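Local coordinates for protein arylamine n-acetyltransferase (Mycobacterium smegmatis, PDB 1W5R) that catalyses transfer of an acetyl group to the nitrogen of arylamines, as an arylamine N-acetyltransferase, at residues 136-140 / 152-157; 142-147 / 158-162; 211-215 / 252-258; 224-229 / 240-244. The protein carries 1 engineered substitution. All blocks are in the same frame, centred on the assembly; numbering follows the deposited sequence.

Interaction 1: residues 136-140 / 152-157; sequences QTLTS and TRHEPY
Leu-138 lays its CD2 methyl over one face of the Tyr-157 ring, a CH-pi contact 3.5 Å from CD2 to the ring centroid and 17° off the normal. The two side chains run past each other in opposite directions, and the phenol oxygen continues to the backbone: Tyr-157 OH donates to Gln-136 O at 2.7 Å, reaching the carbonyl from above its plane while that oxygen lies at the ring's edge. Methyl and hydrogen bond together fix the tilt of the ring.

At the other end, Arg-153 folds back at chi3 (-56°) and sends NE to Thr-139 O, 2.8 Å away, with the acceptor in the guanidinium plane. The backbone N of the same arginine donates to Ser-140 OG at 3.0 Å. Water 1 lies between the two loops, accepting from Thr-139 N and donating to Thr-152 OG1.

Thr-152 OG1 in turn donates to Glu-155 O at 2.6 Å and accepts from His-154 N at 3.0 Å, which ties the loop 152-157 to itself. Farther out, salt bridges join Glu-155 to Arg-221 and Arg-153 to Asp-218, while Thr-137 OG1 is hydrogen-bonded to the backbone N of Phe-133 and backbone O of Asp-130, probably the aspartate of the family's Cys-His-Asp triad. The acceptance of His-154 N by a threonine hydroxyl two residues earlier is an ST turn, shaping the loop that leads into strand 157-162 of the large sheet.

Interaction 2: residues 142-147 / 158-162; sequences IRLEAG and RLTRH
Leu-159 is directed toward residues 142-147, and each step along its side chain meets a different residue. Its CB lies 3.7 Å from Glu-145 O; CG then comes up to the CD1 methyl of Ile-142. With CG placed beside the backbone N (chi1 -74°), the CD1 branch extends to the CD1 of Leu-144 at 3.3 Å, an unusually short approach in which the position of the Leu-144 methyl is doubtful, and also lies 3.5 Å from Arg-143 O. The leucine thus meets two aliphatic tips and two backbone carbonyls.

Its backbone is engaged as well. Gly-147 N donates to Leu-159 O over 2.7 Å, nearly straight at 171°, and water 2 joins Leu-159 N to Glu-145 O. Arg-158, on the other side of its strand, stretches out fully and brings NE to Gly-147 O at 2.7 Å, the acceptor near the guanidinium plane; a weak bond from NH2 goes to the same oxygen. The Thr-160 CG2 methyl covers one face of that guanidinium. Toward the far end, Ala-146 CB rests on Arg-161 CG at 3.6 Å.

Within 142-147, the Arg-143 guanidinium grips Glu-145 OE2 side-on in a salt bridge, while Leu-144 forms the centre of an inverse gamma turn. Leu-159 also packs on Leu-128, Leu-168 and Phe-182 from three further strands, an inward-facing cluster as in the beta-barrel domain of arylamine N-acetyltransferases.

Interaction 3: residues 211-215 / 252-258; sequences LTVAV and IVNRFGI
Val-213 and Phe-256 make the aromatic part of this contact. The CG1 methyl of the valine, swung opposite its backbone N (chi1 -175°), sits over one face of the phenylalanine ring, 3.6 Å from CG1 to the ring centroid and 19° off the normal. It lies displaced toward the ring atom CG, so the methyl covers the root of the ring more than its far end. Val-215 CG1 touches the same ring, 3.8 Å from Phe-256 CD2.

Purely aliphatic contacts continue the interface. Val-213 CG1 also meets Ile-258 CD1 at 3.9 Å, and Leu-211 CD2 and Ile-252 CD1 come tip to tip at 4.0 Å. No hydrogen bond links the segments; the contact is apolar packing.

The polar work is done within 252-258. Gly-257, with positive phi, turns the chain as it leaves the helix, and Ile-258 N reaches back to Ile-252 O at 3.2 Å, which brings Phe-256 and Ile-258 onto the same valine.

The end of helix 245-255 is thereby packed against strand 212-216 of the antiparallel sheet. Phe-256 also rests on Tyr-222 of the adjacent strand 220-225, and Ile-258 reaches Leu-44 of helix 44-47.

Interaction 4: residues 224-229 / 240-244; sequences LRGRNL and IRFDS
Leu-229 and Phe-242 meet in the apolar centre, the leucine CB lying 4.0 Å from ring atom CE1. Leu-224 CD1 comes to the edge of the same ring, also 4.0 Å from CE1, and its side chain runs at about a right angle to that of the phenylalanine. Beside them, Leu-229 CD2 and Ile-240 CD1 touch at 3.8 Å, side by side and pointing the same way on one face of the sheet.

Backbone bonds frame this cluster. Leu-229 and Ile-240 are a hydrogen-bonded antiparallel pair with two 2.8 Å bonds, N to O each way, and Phe-242 N donates to Arg-227 O, a carbonyl of the type II' turn from Arg-225 to Asn-228.

Arg-227 and Arg-241 form the polar edge, their guanidinium groups stacked flat, centres 4.0 Å apart and planes at 9°, while Arg-227 NH1 donates to Phe-242 O and Asp-243 O, 3.0 Å each. A salt bridge from Arg-227 to Asp-277 probably offsets part of the like-charge cost.

Phe-242 packs against helix 245-255, on Gln-247 and Ala-251. On its outer side, strand 236-242 pairs antiparallel with a strand of the second subunit, whose Arg-173 forms a salt bridge with Asp-243, so the sheet continues across the interface.

The four contacts form two neighbouring pairs. Interactions 1 and 2 alternate along the chain and touch where Thr-152 CG2 meets Ile-142 CG2 at 4.0 Å, within the larger antiparallel sheet and its loops. Interaction 4 is nested within the loop closed by interaction 3, and they share the smaller sheet: Val-213 O and Leu-224 N lie 2.7 Å apart, a probable hydrogen bond. Interaction 2 is far from the second pair, its centre about 31 Å from that of interaction 3. Interaction 1 is nearer, its nearest atoms about 6 Å from those of interaction 3; Arg-221 links its loops to the smaller sheet, and Thr-137 joins it to Asp-130 of the probable active site.

Interaction 1: residues 136-140 / 152-157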
loop_
_atom_site.group_PDB
_atom_site.type_symbol
_atom_site.label_atom_id
_atom_site.label_comp_id
_atom_site.label_asym_id
_atom_site.label_seq_id
_atom_site.Cartn_x
_atom_site.Cartn_y
_atom_site.Cartn_z
ATOM N N GLN A 136 -4.969 -8.552 -14.078
ATOM C CA GLN A 136 -4.627 -7.864 -15.323
ATOM C C GLN A 136 -5.650 -8.123 -16.439
ATOM O O GLN A 136 -5.351 -7.923 -17.616
ATOM C CB GLN A 136 -3.201 -8.236 -15.772
ATOM C CG GLN A 136 -2.568 -7.280 -16.795
ATOM C CD GLN A 136 -2.525 -5.833 -16.324
ATOM O OE1 GLN A 136 -3.153 -4.934 -16.932
ATOM N NE2 GLN A 136 -1.812 -5.596 -15.250
ATOM N N THR A 137 -6.852 -8.551 -16.066
ATOM C CA THR A 137 -7.871 -8.852 -17.084
ATOM C C THR A 137 -8.312 -7.595 -17.831
ATOM O O THR A 137 -8.286 -6.476 -17.272
ATOM C CB THR A 137 -9.102 -9.537 -16.465
ATOM O OG1 THR A 137 -9.763 -10.324 -17.471
ATOM C CG2 THR A 137 -10.067 -8.528 -15.831
ATOM N N LEU A 138 -8.721 -7.777 -19.083
ATOM C CA LEU A 138 -9.311 -6.677 -19.857
ATOM C C LEU A 138 -10.509 -6.064 -19.152
ATOM O O LEU A 138 -11.368 -6.780 -18.644
ATOM C CB LEU A 138 -9.768 -7.159 -21.226
ATOM C CG LEU A 138 -8.751 -7.150 -22.367
ATOM C CD1 LEU A 138 -9.285 -7.900 -23.572
ATOM C CD2 LEU A 138 -8.399 -5.723 -22.777
ATOM N N THR A 139 -10.549 -4.728 -19.132
ATOM C CA THR A 139 -11.623 -4.002 -18.466
ATOM C C THR A 139 -12.558 -3.307 -19.452
ATOM O O THR A 139 -13.481 -2.581 -19.047
ATOM C CB THR A 139 -11.053 -2.983 -17.470
ATOM O OG1 THR A 139 -10.260 -2.014 -18.173
ATOM C CG2 THR A 139 -10.211 -3.712 -16.387
ATOM N N SER A 140 -12.324 -3.569 -20.735
ATOM C CA SER A 140 -13.229 -3.176 -21.820
ATOM C C SER A 140 -13.244 -4.319 -22.808
ATOM O O SER A 140 -12.274 -5.063 -22.900
ATOM C CB SER A 140 -12.683 -1.952 -22.582
ATOM O OG SER A 140 -12.441 -0.859 -21.732
ATOM N N THR A 152 -8.438 1.192 -23.328
ATOM C CA THR A 152 -9.459 0.551 -22.493
ATOM C C THR A 152 -9.787 1.488 -21.324
ATOM O O THR A 152 -9.288 2.629 -21.271
ATOM C CB THR A 152 -8.956 -0.810 -21.927
ATOM O OG1 THR A 152 -7.975 -0.584 -20.899
ATOM C CG2 THR A 152 -8.363 -1.684 -23.045
ATOM N N ARG A 153 -10.597 1.008 -20.375
ATOM C CA ARG A 153 -10.880 1.771 -19.150
ATOM C C ARG A 153 -9.629 1.989 -18.295
ATOM O O ARG A 153 -9.615 2.857 -17.419
ATOM C CB ARG A 153 -11.964 1.107 -18.286
ATOM C CG ARG A 153 -13.336 0.981 -18.914
ATOM C CD ARG A 153 -14.387 0.601 -17.881
ATOM N NE ARG A 153 -14.063 -0.630 -17.152
ATOM C CZ ARG A 153 -14.001 -0.748 -15.825
ATOM N NH1 ARG A 153 -14.241 0.278 -15.012
ATOM N NH2 ARG A 153 -13.703 -1.923 -15.293
ATOM N N HIS A 154 -8.591 1.190 -18.543
ATOM C CA HIS A 154 -7.342 1.260 -17.794
ATOM C C HIS A 154 -6.191 1.444 -18.783
ATOM O O HIS A 154 -6.130 2.499 -19.426
ATOM C CB HIS A 154 -7.189 0.041 -16.862
ATOM C CG HIS A 154 -8.308 -0.082 -15.873
ATOM N ND1 HIS A 154 -8.162 0.163 -14.527
ATOM C CD2 HIS A 154 -9.620 -0.361 -16.065
ATOM C CE1 HIS A 154 -9.332 -0.001 -13.924
ATOM N NE2 HIS A 154 -10.231 -0.320 -14.838
ATOM N N GLU A 155 -5.319 0.446 -18.936
ATOM C CA GLU A 155 -4.109 0.577 -19.767
ATOM C C GLU A 155 -4.425 0.265 -21.221
ATOM O O GLU A 155 -5.419 -0.401 -21.517
ATOM C CB GLU A 155 -3.002 -0.402 -19.317
ATOM C CG GLU A 155 -2.705 -0.433 -17.848
ATOM C CD GLU A 155 -3.539 -1.459 -17.098
ATOM O OE1 GLU A 155 -4.642 -1.821 -17.558
ATOM O OE2 GLU A 155 -3.099 -1.870 -16.014
ATOM N N PRO A 156 -3.568 0.730 -22.142
ATOM C CA PRO A 156 -3.671 0.252 -23.517
ATOM C C PRO A 156 -3.381 -1.253 -23.641
ATOM O O PRO A 156 -2.519 -1.790 -22.928
ATOM C CB PRO A 156 -2.586 1.040 -24.256
ATOM C CG PRO A 156 -2.184 2.141 -23.348
ATOM C CD PRO A 156 -2.515 1.756 -21.960
ATOM N N TYR A 157 -4.112 -1.913 -24.532
ATOM C CA TYR A 157 -3.850 -3.317 -24.886
ATOM C C TYR A 157 -3.636 -3.426 -26.389
ATOM O O TYR A 157 -3.972 -2.504 -27.135
ATOM C CB TYR A 157 -5.004 -4.246 -24.470
ATOM C CG TYR A 157 -5.064 -4.607 -22.998
ATOM C CD1 TYR A 157 -5.217 -3.628 -22.009
ATOM C CD2 TYR A 157 -5.000 -5.946 -22.593
ATOM C CE1 TYR A 157 -5.285 -3.963 -20.649
ATOM C CE2 TYR A 157 -5.088 -6.296 -21.237
ATOM C CZ TYR A 157 -5.217 -5.301 -20.280
ATOM O OH TYR A 157 -5.307 -5.630 -18.949
HETATM O O HOH W 1 -8.189 -3.125 -19.459
#

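Interaction 2: residues 142-147 / 158-162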
loop_
_atom_site.group_PDB
_atom_site.type_symbol
_atom_site.label_atom_id
_atom_site.label_comp_id
_atom_site.label_asym_id
_atom_site.label_seq_id
_atom_site.Cartn_x
_atom_site.Cartn_y
_atom_site.Cartn_z
ATOM N N ILE A 142 -12.486 -5.241 -26.556
ATOM C CA ILE A 142 -11.667 -4.608 -27.598
ATOM C C ILE A 142 -11.967 -5.273 -28.922
ATOM O O ILE A 142 -12.504 -6.381 -28.952
ATOM C CB ILE A 142 -10.135 -4.627 -27.288
ATOM C CG1 ILE A 142 -9.572 -6.059 -27.315
ATOM C CG2 ILE A 142 -9.837 -3.917 -25.962
ATOM C CD1 ILE A 142 -8.057 -6.139 -27.191
ATOM N N ARG A 143 -11.658 -4.595 -30.021
ATOM C CA ARG A 143 -11.886 -5.191 -31.334
ATOM C C ARG A 143 -10.956 -6.373 -31.518
ATOM O O ARG A 143 -9.766 -6.272 -31.268
ATOM C CB ARG A 143 -11.709 -4.166 -32.461
ATOM C CG ARG A 143 -12.630 -2.961 -32.355
ATOM C CD ARG A 143 -12.646 -2.134 -33.634
ATOM N NE ARG A 143 -11.288 -1.893 -34.122
ATOM C CZ ARG A 143 -10.457 -0.980 -33.624
ATOM N NH1 ARG A 143 -10.832 -0.211 -32.609
ATOM N NH2 ARG A 143 -9.241 -0.837 -34.137
ATOM N N LEU A 144 -11.475 -7.513 -31.933
ATOM C CA LEU A 144 -10.642 -8.691 -32.191
ATOM C C LEU A 144 -10.026 -8.470 -33.584
ATOM O O LEU A 144 -10.484 -8.981 -34.614
ATOM C CB LEU A 144 -11.482 -9.986 -32.095
ATOM C CG LEU A 144 -10.718 -11.312 -32.002
ATOM C CD1 LEU A 144 -9.234 -11.066 -31.722
ATOM C CD2 LEU A 144 -11.307 -12.196 -30.912
ATOM N N GLU A 145 -9.012 -7.662 -33.571
ATOM C CA GLU A 145 -8.332 -7.182 -34.742
ATOM C C GLU A 145 -6.859 -6.997 -34.412
ATOM O O GLU A 145 -6.510 -6.232 -33.504
ATOM C CB GLU A 145 -8.978 -5.875 -35.189
ATOM C CG GLU A 145 -8.418 -5.253 -36.453
ATOM C CD GLU A 145 -8.729 -3.762 -36.593
ATOM O OE1 GLU A 145 -8.045 -3.099 -37.409
ATOM O OE2 GLU A 145 -9.648 -3.282 -35.904
ATOM N N ALA A 146 -5.998 -7.704 -35.128
ATOM C CA ALA A 146 -4.578 -7.585 -34.884
ATOM C C ALA A 146 -4.011 -6.314 -35.461
ATOM O O ALA A 146 -4.379 -5.885 -36.553
ATOM C CB ALA A 146 -3.832 -8.801 -35.452
ATOM N N GLY A 147 -3.091 -5.701 -34.720
ATOM C CA GLY A 147 -2.361 -4.527 -35.199
ATOM C C GLY A 147 -2.429 -3.303 -34.299
ATOM O O GLY A 147 -1.415 -2.903 -33.716
ATOM N N ARG A 158 -3.088 -4.552 -26.837
ATOM C CA ARG A 158 -2.837 -4.760 -28.268
ATOM C C ARG A 158 -2.908 -6.241 -28.636
ATOM O O ARG A 158 -2.322 -7.097 -27.944
ATOM C CB ARG A 158 -1.464 -4.201 -28.662
ATOM C CG ARG A 158 -1.205 -4.214 -30.162
ATOM C CD ARG A 158 0.206 -3.783 -30.498
ATOM N NE ARG A 158 0.417 -3.743 -31.945
ATOM C CZ ARG A 158 1.575 -3.996 -32.551
ATOM N NH1 ARG A 158 2.654 -4.303 -31.853
ATOM N NH2 ARG A 158 1.647 -3.946 -33.873
ATOM N N LEU A 159 -3.614 -6.533 -29.730
ATOM C CA LEU A 159 -3.575 -7.860 -30.333
ATOM C C LEU A 159 -2.606 -7.846 -31.501
ATOM O O LEU A 159 -2.588 -6.908 -32.302
ATOM C CB LEU A 159 -4.956 -8.295 -30.827
ATOM C CG LEU A 159 -5.967 -8.691 -29.750
ATOM C CD1 LEU A 159 -7.390 -8.715 -30.310
ATOM C CD2 LEU A 159 -5.602 -10.047 -29.131
ATOM N N THR A 160 -1.774 -8.870 -31.574
ATOM C CA THR A 160 -0.960 -9.132 -32.763
ATOM C C THR A 160 -1.212 -10.578 -33.166
ATOM O O THR A 160 -1.741 -11.367 -32.374
ATOM C CB THR A 160 0.539 -8.899 -32.507
ATOM O OG1 THR A 160 0.962 -9.641 -31.355
ATOM C CG2 THR A 160 0.828 -7.421 -32.284
ATOM N N ARG A 161 -0.886 -10.937 -34.400
ATOM C CA ARG A 161 -1.062 -12.319 -34.801
ATOM C C ARG A 161 -0.009 -12.806 -35.778
ATOM O O ARG A 161 0.537 -12.023 -36.579
ATOM C CB ARG A 161 -2.468 -12.550 -35.364
ATOM C CG ARG A 161 -2.723 -11.990 -36.758
ATOM C CD ARG A 161 -4.148 -12.278 -37.218
ATOM N NE ARG A 161 -4.413 -11.693 -38.536
ATOM C CZ ARG A 161 -4.094 -12.270 -39.694
ATOM N NH1 ARG A 161 -3.464 -13.438 -39.719
ATOM N NH2 ARG A 161 -4.388 -11.650 -40.831
ATOM N N HIS A 162 0.279 -14.099 -35.676
ATOM C CA HIS A 162 1.011 -14.845 -36.689
ATOM C C HIS A 162 0.031 -15.908 -37.143
ATOM O O HIS A 162 -0.289 -16.815 -36.366
ATOM C CB HIS A 162 2.227 -15.510 -36.055
ATOM C CG HIS A 162 3.377 -14.581 -35.824
ATOM N ND1 HIS A 162 4.624 -15.026 -35.444
ATOM C CD2 HIS A 162 3.480 -13.235 -35.950
ATOM C CE1 HIS A 162 5.444 -13.996 -35.337
ATOM N NE2 HIS A 162 4.775 -12.897 -35.636
HETATM O O HOH W 2 -5.337 -4.823 -31.411
HETATM O O HOH W 3 -6.733 -9.471 -37.207
#

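Interaction 3: residues 211-215 / 252-258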
loop_
_atom_site.group_PDB
_atom_site.type_symbol
_atom_site.label_atom_id
_atom_site.label_comp_id
_atom_site.label_asym_id
_atom_site.label_seq_id
_atom_site.Cartn_x
_atom_site.Cartn_y
_atom_site.Cartn_z
ATOM N N LEU A 211 -2.758 -19.317 -3.714
ATOM C CA LEU A 211 -4.014 -18.585 -3.649
ATOM C C LEU A 211 -3.919 -17.314 -4.482
ATOM O O LEU A 211 -3.020 -16.497 -4.252
ATOM C CB LEU A 211 -4.277 -18.187 -2.192
ATOM C CG LEU A 211 -5.406 -17.184 -1.946
ATOM C CD1 LEU A 211 -6.751 -17.855 -2.099
ATOM C CD2 LEU A 211 -5.292 -16.551 -0.560
ATOM N N THR A 212 -4.844 -17.141 -5.428
ATOM C CA THR A 212 -4.934 -15.900 -6.204
ATOM C C THR A 212 -6.350 -15.360 -6.094
ATOM O O THR A 212 -7.319 -16.082 -6.367
ATOM C CB THR A 212 -4.613 -16.100 -7.693
ATOM O OG1 THR A 212 -3.258 -16.524 -7.838
ATOM C CG2 THR A 212 -4.822 -14.799 -8.481
ATOM N N VAL A 213 -6.464 -14.102 -5.676
ATOM C CA VAL A 213 -7.750 -13.415 -5.589
ATOM C C VAL A 213 -7.579 -12.043 -6.227
ATOM O O VAL A 213 -6.566 -11.378 -6.009
ATOM C CB VAL A 213 -8.233 -13.290 -4.110
ATOM C CG1 VAL A 213 -9.631 -12.682 -4.045
ATOM C CG2 VAL A 213 -8.239 -14.645 -3.425
ATOM N N ALA A 214 -8.540 -11.611 -7.042
ATOM C CA ALA A 214 -8.379 -10.313 -7.691
ATOM C C ALA A 214 -9.709 -9.635 -7.955
ATOM O O ALA A 214 -10.755 -10.287 -7.999
ATOM C CB ALA A 214 -7.585 -10.449 -9.000
ATOM N N VAL A 215 -9.668 -8.320 -8.118
ATOM C CA VAL A 215 -10.860 -7.571 -8.520
ATOM C C VAL A 215 -10.360 -6.281 -9.157
ATOM O O VAL A 215 -9.233 -5.854 -8.889
ATOM C CB VAL A 215 -11.819 -7.304 -7.328
ATOM C CG1 VAL A 215 -11.260 -6.224 -6.376
ATOM C CG2 VAL A 215 -13.222 -6.969 -7.830
ATOM N N ILE A 252 -10.011 -11.434 2.063
ATOM C CA ILE A 252 -10.866 -12.228 1.183
ATOM C C ILE A 252 -12.350 -11.885 1.398
ATOM O O ILE A 252 -13.093 -11.654 0.449
ATOM C CB ILE A 252 -10.589 -13.735 1.379
ATOM C CG1 ILE A 252 -9.239 -14.115 0.752
ATOM C CG2 ILE A 252 -11.718 -14.595 0.792
ATOM C CD1 ILE A 252 -8.778 -15.534 1.082
ATOM N N VAL A 253 -12.757 -11.811 2.659
ATOM C CA VAL A 253 -14.166 -11.563 2.994
ATOM C C VAL A 253 -14.573 -10.093 2.795
ATOM O O VAL A 253 -15.611 -9.799 2.196
ATOM C CB VAL A 253 -14.473 -12.012 4.447
ATOM C CG1 VAL A 253 -15.931 -11.740 4.809
ATOM C CG2 VAL A 253 -14.170 -13.482 4.615
ATOM N N ASN A 254 -13.740 -9.185 3.284
ATOM C CA ASN A 254 -14.121 -7.774 3.395
ATOM C C ASN A 254 -13.568 -6.833 2.322
ATOM O O ASN A 254 -14.197 -5.817 1.999
ATOM C CB ASN A 254 -13.814 -7.266 4.807
ATOM C CG ASN A 254 -14.628 -7.993 5.866
ATOM O OD1 ASN A 254 -14.081 -8.678 6.725
ATOM N ND2 ASN A 254 -15.947 -7.875 5.783
ATOM N N ARG A 255 -12.396 -7.152 1.777
ATOM C CA ARG A 255 -11.891 -6.433 0.613
ATOM C C ARG A 255 -12.500 -7.003 -0.672
ATOM O O ARG A 255 -12.964 -6.253 -1.536
ATOM C CB ARG A 255 -10.364 -6.509 0.531
ATOM C CG ARG A 255 -9.580 -5.586 1.466
ATOM C CD ARG A 255 -8.100 -5.642 1.076
ATOM N NE ARG A 255 -7.268 -4.642 1.739
ATOM C CZ ARG A 255 -6.798 -3.538 1.160
ATOM N NH1 ARG A 255 -7.082 -3.261 -0.109
ATOM N NH2 ARG A 255 -6.040 -2.704 1.857
ATOM N N PHE A 256 -12.503 -8.331 -0.797
ATOM C CA PHE A 256 -12.894 -8.970 -2.053
ATOM C C PHE A 256 -14.349 -9.449 -2.109
ATOM O O PHE A 256 -14.833 -9.886 -3.158
ATOM C CB PHE A 256 -11.917 -10.102 -2.395
ATOM C CG PHE A 256 -10.544 -9.620 -2.781
ATOM C CD1 PHE A 256 -9.470 -9.747 -1.903
ATOM C CD2 PHE A 256 -10.323 -9.042 -4.029
ATOM C CE1 PHE A 256 -8.182 -9.312 -2.268
ATOM C CE2 PHE A 256 -9.064 -8.594 -4.398
ATOM C CZ PHE A 256 -7.980 -8.734 -3.521
ATOM N N GLY A 257 -15.047 -9.369 -0.980
ATOM C CA GLY A 257 -16.483 -9.662 -0.944
ATOM C C GLY A 257 -16.872 -11.119 -1.135
ATOM O O GLY A 257 -17.971 -11.410 -1.623
ATOM N N ILE A 258 -15.982 -12.033 -0.750
ATOM C CA ILE A 258 -16.234 -13.469 -0.905
ATOM C C ILE A 258 -16.751 -14.064 0.405
ATOM O O ILE A 258 -16.131 -13.906 1.463
ATOM C CB ILE A 258 -14.965 -14.241 -1.376
ATOM C CG1 ILE A 258 -14.522 -13.740 -2.757
ATOM C CG2 ILE A 258 -15.226 -15.766 -1.403
ATOM C CD1 ILE A 258 -13.091 -14.158 -3.133
#

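Interaction 4: residues 224-229 / 240-244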
loop_
_atom_site.group_PDB
_atom_site.type_symbol
_atom_site.label_atom_id
_atom_site.label_comp_id
_atom_site.label_asym_id
_atom_site.label_seq_id
_atom_site.Cartn_x
_atom_site.Cartn_y
_atom_site.Cartn_z
ATOM N N LEU A 224 -4.163 -10.356 -5.218
ATOM C CA LEU A 224 -3.606 -11.034 -4.048
ATOM C C LEU A 224 -3.028 -12.373 -4.484
ATOM O O LEU A 224 -3.727 -13.164 -5.110
ATOM C CB LEU A 224 -4.728 -11.279 -3.035
ATOM C CG LEU A 224 -4.371 -12.044 -1.752
ATOM C CD1 LEU A 224 -3.584 -11.123 -0.803
ATOM C CD2 LEU A 224 -5.613 -12.571 -1.040
ATOM N N ARG A 225 -1.751 -12.610 -4.187
ATOM C CA ARG A 225 -1.172 -13.939 -4.297
ATOM C C ARG A 225 -0.639 -14.282 -2.915
ATOM O O ARG A 225 0.247 -13.590 -2.400
ATOM C CB ARG A 225 -0.053 -13.985 -5.349
ATOM C CG ARG A 225 0.633 -15.348 -5.533
ATOM C CD ARG A 225 -0.347 -16.401 -6.058
ATOM N NE ARG A 225 0.292 -17.717 -6.133
ATOM C CZ ARG A 225 -0.264 -18.795 -6.689
ATOM N NH1 ARG A 225 -1.473 -18.723 -7.232
ATOM N NH2 ARG A 225 0.407 -19.945 -6.700
ATOM N N GLY A 226 -1.191 -15.317 -2.297
ATOM C CA GLY A 226 -0.757 -15.666 -0.935
ATOM C C GLY A 226 -0.973 -14.488 0.018
ATOM O O GLY A 226 -2.073 -13.937 0.096
ATOM N N ARG A 227 0.078 -14.094 0.753
ATOM C CA ARG A 227 0.001 -12.964 1.696
ATOM C C ARG A 227 0.171 -11.579 1.059
ATOM O O ARG A 227 0.024 -10.551 1.741
ATOM C CB ARG A 227 1.089 -13.111 2.767
ATOM C CG ARG A 227 2.479 -12.871 2.219
ATOM C CD ARG A 227 3.510 -12.757 3.340
ATOM N NE ARG A 227 3.943 -14.046 3.868
ATOM C CZ ARG A 227 3.856 -14.420 5.148
ATOM N NH1 ARG A 227 3.302 -13.630 6.064
ATOM N NH2 ARG A 227 4.326 -15.615 5.496
ATOM N N ASN A 228 0.472 -11.557 -0.241
ATOM C CA ASN A 228 0.880 -10.342 -0.934
ATOM C C ASN A 228 -0.218 -9.768 -1.814
ATOM O O ASN A 228 -0.599 -10.373 -2.825
ATOM C CB ASN A 228 2.115 -10.634 -1.781
ATOM C CG ASN A 228 3.302 -11.073 -0.944
ATOM O OD1 ASN A 228 3.749 -10.350 -0.050
ATOM N ND2 ASN A 228 3.816 -12.264 -1.228
ATOM N N LEU A 229 -0.713 -8.602 -1.425
ATOM C CA LEU A 229 -1.718 -7.884 -2.185
ATOM C C LEU A 229 -1.067 -6.768 -2.986
ATOM O O LEU A 229 -0.523 -5.811 -2.417
ATOM C CB LEU A 229 -2.797 -7.336 -1.255
ATOM C CG LEU A 229 -3.838 -6.388 -1.839
ATOM C CD1 LEU A 229 -4.611 -7.075 -2.972
ATOM C CD2 LEU A 229 -4.804 -5.919 -0.765
ATOM N N ILE A 240 0.897 -4.687 -0.290
ATOM C CA ILE A 240 0.460 -4.932 1.072
ATOM C C ILE A 240 0.842 -6.363 1.439
ATOM O O ILE A 240 0.420 -7.331 0.779
ATOM C CB ILE A 240 -1.064 -4.666 1.224
ATOM C CG1 ILE A 240 -1.377 -3.204 0.879
ATOM C CG2 ILE A 240 -1.551 -5.033 2.621
ATOM C CD1 ILE A 240 -2.809 -2.936 0.474
ATOM N N ARG A 241 1.660 -6.507 2.477
ATOM C CA ARG A 241 2.098 -7.831 2.924
ATOM C C ARG A 241 1.412 -8.178 4.239
ATOM O O ARG A 241 1.689 -7.580 5.283
ATOM C CB ARG A 241 3.624 -7.877 3.071
ATOM C CG ARG A 241 4.180 -9.242 3.464
ATOM C CD ARG A 241 5.670 -9.173 3.825
ATOM N NE ARG A 241 6.204 -10.492 4.166
ATOM C CZ ARG A 241 6.060 -11.090 5.355
ATOM N NH1 ARG A 241 5.380 -10.514 6.339
ATOM N NH2 ARG A 241 6.592 -12.286 5.547
ATOM N N PHE A 242 0.507 -9.146 4.188
ATOM C CA PHE A 242 -0.196 -9.597 5.379
ATOM C C PHE A 242 0.680 -10.480 6.251
ATOM O O PHE A 242 1.528 -11.235 5.767
ATOM C CB PHE A 242 -1.476 -10.324 4.953
ATOM C CG PHE A 242 -2.477 -9.418 4.303
ATOM C CD1 PHE A 242 -2.812 -9.570 2.944
ATOM C CD2 PHE A 242 -3.059 -8.373 5.020
ATOM C CE1 PHE A 242 -3.729 -8.707 2.344
ATOM C CE2 PHE A 242 -3.984 -7.521 4.428
ATOM C CZ PHE A 242 -4.315 -7.686 3.081
ATOM N N ASP A 243 0.485 -10.345 7.561
ATOM C CA ASP A 243 1.287 -11.062 8.535
ATOM C C ASP A 243 1.016 -12.562 8.552
ATOM O O ASP A 243 1.955 -13.350 8.678
ATOM C CB ASP A 243 1.033 -10.508 9.936
ATOM C CG ASP A 243 1.861 -9.278 10.244
ATOM O OD1 ASP A 243 2.676 -8.845 9.396
ATOM O OD2 ASP A 243 1.689 -8.749 11.362
ATOM N N SER A 244 -0.262 -12.927 8.415
ATOM C CA SER A 244 -0.735 -14.303 8.643
ATOM C C SER A 244 -1.989 -14.622 7.821
ATOM O O SER A 244 -2.586 -13.741 7.195
ATOM C CB SER A 244 -1.056 -14.519 10.135
ATOM O OG SER A 244 -2.286 -13.881 10.466
HETATM O O HOH W 4 6.205 -10.986 0.952
#